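Local coordinates for protein ancestral congerin Con-anc (PDB 3AJY) that binds beta-galactoside sugars as a reconstructed ancestor of the congerins, the galectins of conger eel, at residues Ser75-Ile88 and Tyr98-Pro110. Numbering follows the deposited sequence.
Sequences SKNFPFSAGEYFEI and YIELLDGHKLEFP
Asn77 and His105 show how a side-chain amide can stack on a ring with no clear hydrogen bond between them. Followed outward, Asn77 CB sits over the imidazole face, 4.0 Å from its centroid, in a CH-pi contact; CG rides over the ring centre; at the tip, ND2 comes 3.1 Å from His105 CD2 while OD1 drifts toward NE2. Amide and ring planes lie only 24° apart. His105 directly follows the type I turn Leu101-Gly104, and Asp103 OD2 accepts a hydrogen bond from its backbone N in an Asx turn. Pro79 packs CB against the Asp103 carboxylate and CD against Leu101 CD1, 3.6 Å away. The other Leu101 methyl, CD2, meets Phe80 CZ and Ile88 CG1 in the interior, where Ile59 of the facing sheet also touches Leu101. On the outer side, chi1 of -163° carries Leu102 CG away from the backbone N, and chi2 of 62° then divides the methyls, CD1 against Glu87 CB and CD2 at the edge of the Tyr85 ring. Tyr85 OH in turn donates to Glu87 OE1 at 2.6 Å. A water donates to both Glu87 O and Glu100 O. The connection 76-84 thus passes between sheets along the edge of the galectin beta-sandwich, beside the turn joining strands 96-101 and 106-110.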
loop_
_atom_site.group_PDB
_atom_site.type_symbol
_atom_site.label_atom_id
_atom_site.label_comp_id
_atom_site.label_asym_id
_atom_site.label_seq_id
_atom_site.Cartn_x
_atom_site.Cartn_y
_atom_site.Cartn_z
ATOM N N SER A 75 6.955 21.022 -15.229
ATOM C CA SER A 75 6.610 22.017 -14.242
ATOM C C SER A 75 7.827 22.414 -13.405
ATOM O O SER A 75 8.642 21.564 -13.032
ATOM C CB SER A 75 5.491 21.497 -13.347
ATOM O OG SER A 75 5.428 22.249 -12.155
ATOM N N LYS A 76 7.924 23.706 -13.093
ATOM C CA LYS A 76 9.009 24.222 -12.260
ATOM C C LYS A 76 8.647 24.324 -10.770
ATOM O O LYS A 76 9.472 24.741 -9.948
ATOM C CB LYS A 76 9.514 25.563 -12.808
ATOM C CG LYS A 76 10.259 25.449 -14.146
ATOM C CD LYS A 76 11.697 24.997 -13.947
ATOM C CE LYS A 76 12.479 25.024 -15.255
ATOM N NZ LYS A 76 12.048 23.974 -16.242
ATOM N N ASN A 77 7.419 23.931 -10.430
ATOM C CA ASN A 77 7.009 23.740 -9.036
ATOM C C ASN A 77 7.775 22.592 -8.415
ATOM O O ASN A 77 7.482 21.446 -8.691
ATOM C CB ASN A 77 5.521 23.392 -8.959
ATOM C CG ASN A 77 4.630 24.605 -9.046
ATOM O OD1 ASN A 77 5.099 25.731 -9.283
ATOM N ND2 ASN A 77 3.315 24.383 -8.863
ATOM N N PHE A 78 8.735 22.892 -7.554
ATOM C CA PHE A 78 9.605 21.856 -7.045
ATOM C C PHE A 78 9.895 21.986 -5.550
ATOM O O PHE A 78 10.865 22.642 -5.156
ATOM C CB PHE A 78 10.904 21.844 -7.867
ATOM C CG PHE A 78 11.612 20.533 -7.844
ATOM C CD1 PHE A 78 12.579 20.272 -6.881
ATOM C CD2 PHE A 78 11.312 19.551 -8.785
ATOM C CE1 PHE A 78 13.232 19.052 -6.858
ATOM C CE2 PHE A 78 11.968 18.340 -8.769
ATOM C CZ PHE A 78 12.926 18.090 -7.802
ATOM N N PRO A 79 9.052 21.367 -4.701
ATOM C CA PRO A 79 9.219 21.523 -3.264
ATOM C C PRO A 79 10.162 20.516 -2.609
ATOM O O PRO A 79 10.300 20.517 -1.385
ATOM C CB PRO A 79 7.794 21.330 -2.728
ATOM C CG PRO A 79 7.156 20.405 -3.673
ATOM C CD PRO A 79 7.880 20.537 -5.018
ATOM N N PHE A 80 10.818 19.681 -3.409
ATOM C CA PHE A 80 11.583 18.564 -2.864
ATOM C C PHE A 80 13.072 18.850 -2.690
ATOM O O PHE A 80 13.635 19.663 -3.415
ATOM C CB PHE A 80 11.366 17.322 -3.736
ATOM C CG PHE A 80 9.931 16.869 -3.787
ATOM C CD1 PHE A 80 9.223 16.629 -2.610
ATOM C CD2 PHE A 80 9.285 16.704 -5.005
ATOM C CE1 PHE A 80 7.906 16.217 -2.644
ATOM C CE2 PHE A 80 7.961 16.282 -5.053
ATOM C CZ PHE A 80 7.275 16.028 -3.874
ATOM N N SER A 81 13.692 18.181 -1.717
ATOM C CA SER A 81 15.144 18.261 -1.482
ATOM C C SER A 81 15.731 16.897 -1.149
ATOM O O SER A 81 15.087 16.098 -0.470
ATOM C CB SER A 81 15.447 19.199 -0.311
ATOM O OG SER A 81 14.894 20.481 -0.541
ATOM N N ALA A 82 16.963 16.651 -1.592
ATOM C CA ALA A 82 17.676 15.417 -1.255
ATOM C C ALA A 82 17.628 15.163 0.248
ATOM O O ALA A 82 17.736 16.100 1.043
ATOM C CB ALA A 82 19.134 15.483 -1.740
ATOM N N GLY A 83 17.450 13.902 0.627
ATOM C CA GLY A 83 17.443 13.494 2.029
ATOM C C GLY A 83 16.190 13.797 2.864
ATOM O O GLY A 83 16.133 13.450 4.048
ATOM N N GLU A 84 15.193 14.431 2.259
ATOM C CA GLU A 84 13.972 14.836 2.982
ATOM C C GLU A 84 12.736 13.981 2.675
ATOM O O GLU A 84 12.653 13.348 1.627
ATOM C CB GLU A 84 13.647 16.296 2.674
ATOM C CG GLU A 84 14.789 17.264 2.958
ATOM C CD GLU A 84 14.299 18.601 3.482
ATOM O OE1 GLU A 84 13.473 18.588 4.420
ATOM O OE2 GLU A 84 14.744 19.662 2.976
ATOM N N TYR A 85 11.776 13.989 3.606
ATOM C CA TYR A 85 10.454 13.396 3.412
ATOM C C TYR A 85 9.769 13.952 2.170
ATOM O O TYR A 85 9.865 15.143 1.875
ATOM C CB TYR A 85 9.585 13.649 4.658
ATOM C CG TYR A 85 8.171 13.103 4.592
ATOM C CD1 TYR A 85 7.932 11.731 4.645
ATOM C CD2 TYR A 85 7.071 13.964 4.504
ATOM C CE1 TYR A 85 6.648 11.221 4.607
ATOM C CE2 TYR A 85 5.764 13.465 4.463
ATOM C CZ TYR A 85 5.568 12.093 4.513
ATOM O OH TYR A 85 4.312 11.570 4.473
ATOM N N PHE A 86 9.114 13.077 1.413
ATOM C CA PHE A 86 8.252 13.537 0.339
ATOM C C PHE A 86 6.846 13.007 0.555
ATOM O O PHE A 86 6.644 11.965 1.173
ATOM C CB PHE A 86 8.783 13.140 -1.042
ATOM C CG PHE A 86 8.607 11.676 -1.370
ATOM C CD1 PHE A 86 9.650 10.782 -1.176
ATOM C CD2 PHE A 86 7.400 11.206 -1.902
ATOM C CE1 PHE A 86 9.486 9.412 -1.486
ATOM C CE2 PHE A 86 7.213 9.860 -2.202
ATOM C CZ PHE A 86 8.268 8.947 -1.977
ATOM N N GLU A 87 5.862 13.731 0.053
ATOM C CA GLU A 87 4.510 13.216 0.083
ATOM C C GLU A 87 3.737 13.742 -1.105
ATOM O O GLU A 87 3.824 14.929 -1.437
ATOM C CB GLU A 87 3.809 13.551 1.396
ATOM C CG GLU A 87 2.626 12.642 1.695
ATOM C CD GLU A 87 1.764 13.178 2.836
ATOM O OE1 GLU A 87 2.198 13.076 4.000
ATOM O OE2 GLU A 87 0.660 13.701 2.562
ATOM N N ILE A 88 3.000 12.852 -1.754
ATOM C CA ILE A 88 2.262 13.202 -2.961
ATOM C C ILE A 88 0.888 12.559 -2.919
ATOM O O ILE A 88 0.759 11.405 -2.545
ATOM C CB ILE A 88 3.041 12.750 -4.245
ATOM C CG1 ILE A 88 4.431 13.389 -4.276
ATOM C CG2 ILE A 88 2.308 13.128 -5.518
ATOM C CD1 ILE A 88 5.437 12.633 -5.169
ATOM N N TYR A 98 -5.135 14.662 -11.089
ATOM C CA TYR A 98 -4.913 15.839 -10.248
ATOM C C TYR A 98 -3.902 15.494 -9.174
ATOM O O TYR A 98 -4.139 14.609 -8.358
ATOM C CB TYR A 98 -6.215 16.304 -9.608
ATOM C CG TYR A 98 -7.318 16.497 -10.607
ATOM C CD1 TYR A 98 -8.130 15.427 -10.994
ATOM C CD2 TYR A 98 -7.545 17.744 -11.188
ATOM C CE1 TYR A 98 -9.154 15.604 -11.922
ATOM C CE2 TYR A 98 -8.566 17.923 -12.121
ATOM C CZ TYR A 98 -9.362 16.853 -12.477
ATOM O OH TYR A 98 -10.364 17.024 -13.410
ATOM N N ILE A 99 -2.768 16.182 -9.194
ATOM C CA ILE A 99 -1.633 15.859 -8.329
ATOM C C ILE A 99 -1.373 17.001 -7.325
ATOM O O ILE A 99 -1.193 18.147 -7.738
ATOM C CB ILE A 99 -0.352 15.629 -9.172
ATOM C CG1 ILE A 99 -0.550 14.523 -10.221
ATOM C CG2 ILE A 99 0.826 15.311 -8.277
ATOM C CD1 ILE A 99 -0.607 15.004 -11.664
ATOM N N GLU A 100 -1.351 16.686 -6.027
ATOM C CA GLU A 100 -0.988 17.663 -4.988
ATOM C C GLU A 100 0.322 17.305 -4.285
ATOM O O GLU A 100 0.473 16.215 -3.742
ATOM C CB GLU A 100 -2.099 17.853 -3.944
ATOM C CG GLU A 100 -1.791 18.975 -2.917
ATOM C CD GLU A 100 -2.922 19.223 -1.912
ATOM O OE1 GLU A 100 -3.710 18.286 -1.631
ATOM O OE2 GLU A 100 -3.027 20.369 -1.398
ATOM N N LEU A 101 1.261 18.243 -4.303
ATOM C CA LEU A 101 2.534 18.096 -3.603
ATOM C C LEU A 101 2.434 18.636 -2.167
ATOM O O LEU A 101 1.471 19.348 -1.813
ATOM C CB LEU A 101 3.641 18.791 -4.388
ATOM C CG LEU A 101 3.736 18.443 -5.884
ATOM C CD1 LEU A 101 4.882 19.215 -6.539
ATOM C CD2 LEU A 101 3.870 16.933 -6.176
ATOM N N LEU A 102 3.421 18.303 -1.335
ATOM C CA LEU A 102 3.306 18.567 0.102
ATOM C C LEU A 102 3.266 20.055 0.490
ATOM O O LEU A 102 2.786 20.411 1.566
ATOM C CB LEU A 102 4.395 17.819 0.894
ATOM C CG LEU A 102 4.148 17.672 2.408
ATOM C CD1 LEU A 102 2.886 16.869 2.707
ATOM C CD2 LEU A 102 5.366 17.080 3.132
ATOM N N ASP A 103 3.766 20.920 -0.378
ATOM C CA ASP A 103 3.742 22.350 -0.110
ATOM C C ASP A 103 2.462 23.011 -0.649
ATOM O O ASP A 103 2.392 24.227 -0.760
ATOM C CB ASP A 103 4.982 23.004 -0.733
ATOM C CG ASP A 103 4.901 23.103 -2.262
ATOM O OD1 ASP A 103 5.610 23.961 -2.821
ATOM O OD2 ASP A 103 4.147 22.335 -2.913
ATOM N N GLY A 104 1.471 22.203 -1.009
ATOM C CA GLY A 104 0.241 22.707 -1.610
ATOM C C GLY A 104 0.281 22.998 -3.099
ATOM O O GLY A 104 -0.715 23.429 -3.663
ATOM N N HIS A 105 1.426 22.791 -3.747
ATOM C CA HIS A 105 1.503 22.942 -5.196
ATOM C C HIS A 105 0.657 21.876 -5.876
ATOM O O HIS A 105 0.591 20.740 -5.400
ATOM C CB HIS A 105 2.940 22.827 -5.699
ATOM C CG HIS A 105 3.718 24.105 -5.618
ATOM N ND1 HIS A 105 5.032 24.150 -5.204
ATOM C CD2 HIS A 105 3.368 25.385 -5.906
ATOM C CE1 HIS A 105 5.461 25.402 -5.242
ATOM N NE2 HIS A 105 4.469 26.172 -5.659
ATOM N N LYS A 106 0.028 22.248 -6.988
ATOM C CA LYS A 106 -0.874 21.358 -7.688
ATOM C C LYS A 106 -0.559 21.276 -9.177
ATOM O O LYS A 106 -0.159 22.261 -9.793
ATOM C CB LYS A 106 -2.329 21.763 -7.438
ATOM C CG LYS A 106 -2.829 21.292 -6.076
ATOM C CD LYS A 106 -4.218 21.812 -5.747
ATOM C CE LYS A 106 -4.710 21.260 -4.414
ATOM N NZ LYS A 106 -5.584 22.281 -3.741
ATOM N N LEU A 107 -0.725 20.080 -9.729
ATOM C CA LEU A 107 -0.478 19.807 -11.134
ATOM C C LEU A 107 -1.652 19.046 -11.720
ATOM O O LEU A 107 -2.439 18.441 -10.992
ATOM C CB LEU A 107 0.793 18.957 -11.312
ATOM C CG LEU A 107 2.111 19.432 -10.709
ATOM C CD1 LEU A 107 3.237 18.529 -11.201
ATOM C CD2 LEU A 107 2.384 20.872 -11.097
ATOM N N GLU A 108 -1.747 19.073 -13.047
ATOM C CA GLU A 108 -2.733 18.295 -13.773
ATOM C C GLU A 108 -2.083 17.669 -14.992
ATOM O O GLU A 108 -1.134 18.211 -15.554
ATOM C CB GLU A 108 -3.907 19.176 -14.198
ATOM C CG GLU A 108 -4.645 19.808 -13.041
ATOM C CD GLU A 108 -5.853 20.629 -13.487
ATOM O OE1 GLU A 108 -6.623 21.044 -12.591
ATOM O OE2 GLU A 108 -6.020 20.850 -14.716
ATOM N N PHE A 109 -2.619 16.533 -15.406
ATOM C CA PHE A 109 -2.088 15.775 -16.529
ATOM C C PHE A 109 -3.244 15.047 -17.167
ATOM O O PHE A 109 -4.052 14.445 -16.470
ATOM C CB PHE A 109 -1.018 14.772 -16.048
ATOM C CG PHE A 109 -0.226 14.128 -17.174
ATOM C CD1 PHE A 109 0.706 14.862 -17.889
ATOM C CD2 PHE A 109 -0.413 12.792 -17.495
ATOM C CE1 PHE A 109 1.438 14.288 -18.925
ATOM C CE2 PHE A 109 0.311 12.193 -18.537
ATOM C CZ PHE A 109 1.235 12.948 -19.252
ATOM N N PRO A 110 -3.345 15.107 -18.497
ATOM C CA PRO A 110 -4.371 14.345 -19.201
ATOM C C PRO A 110 -4.429 12.845 -18.889
ATOM O O PRO A 110 -3.396 12.171 -18.780
ATOM C CB PRO A 110 -4.037 14.565 -20.684
ATOM C CG PRO A 110 -2.665 15.193 -20.715
ATOM C CD PRO A 110 -2.525 15.919 -19.415
HETATM O O HOH W 1 1.034 16.177 -1.006
#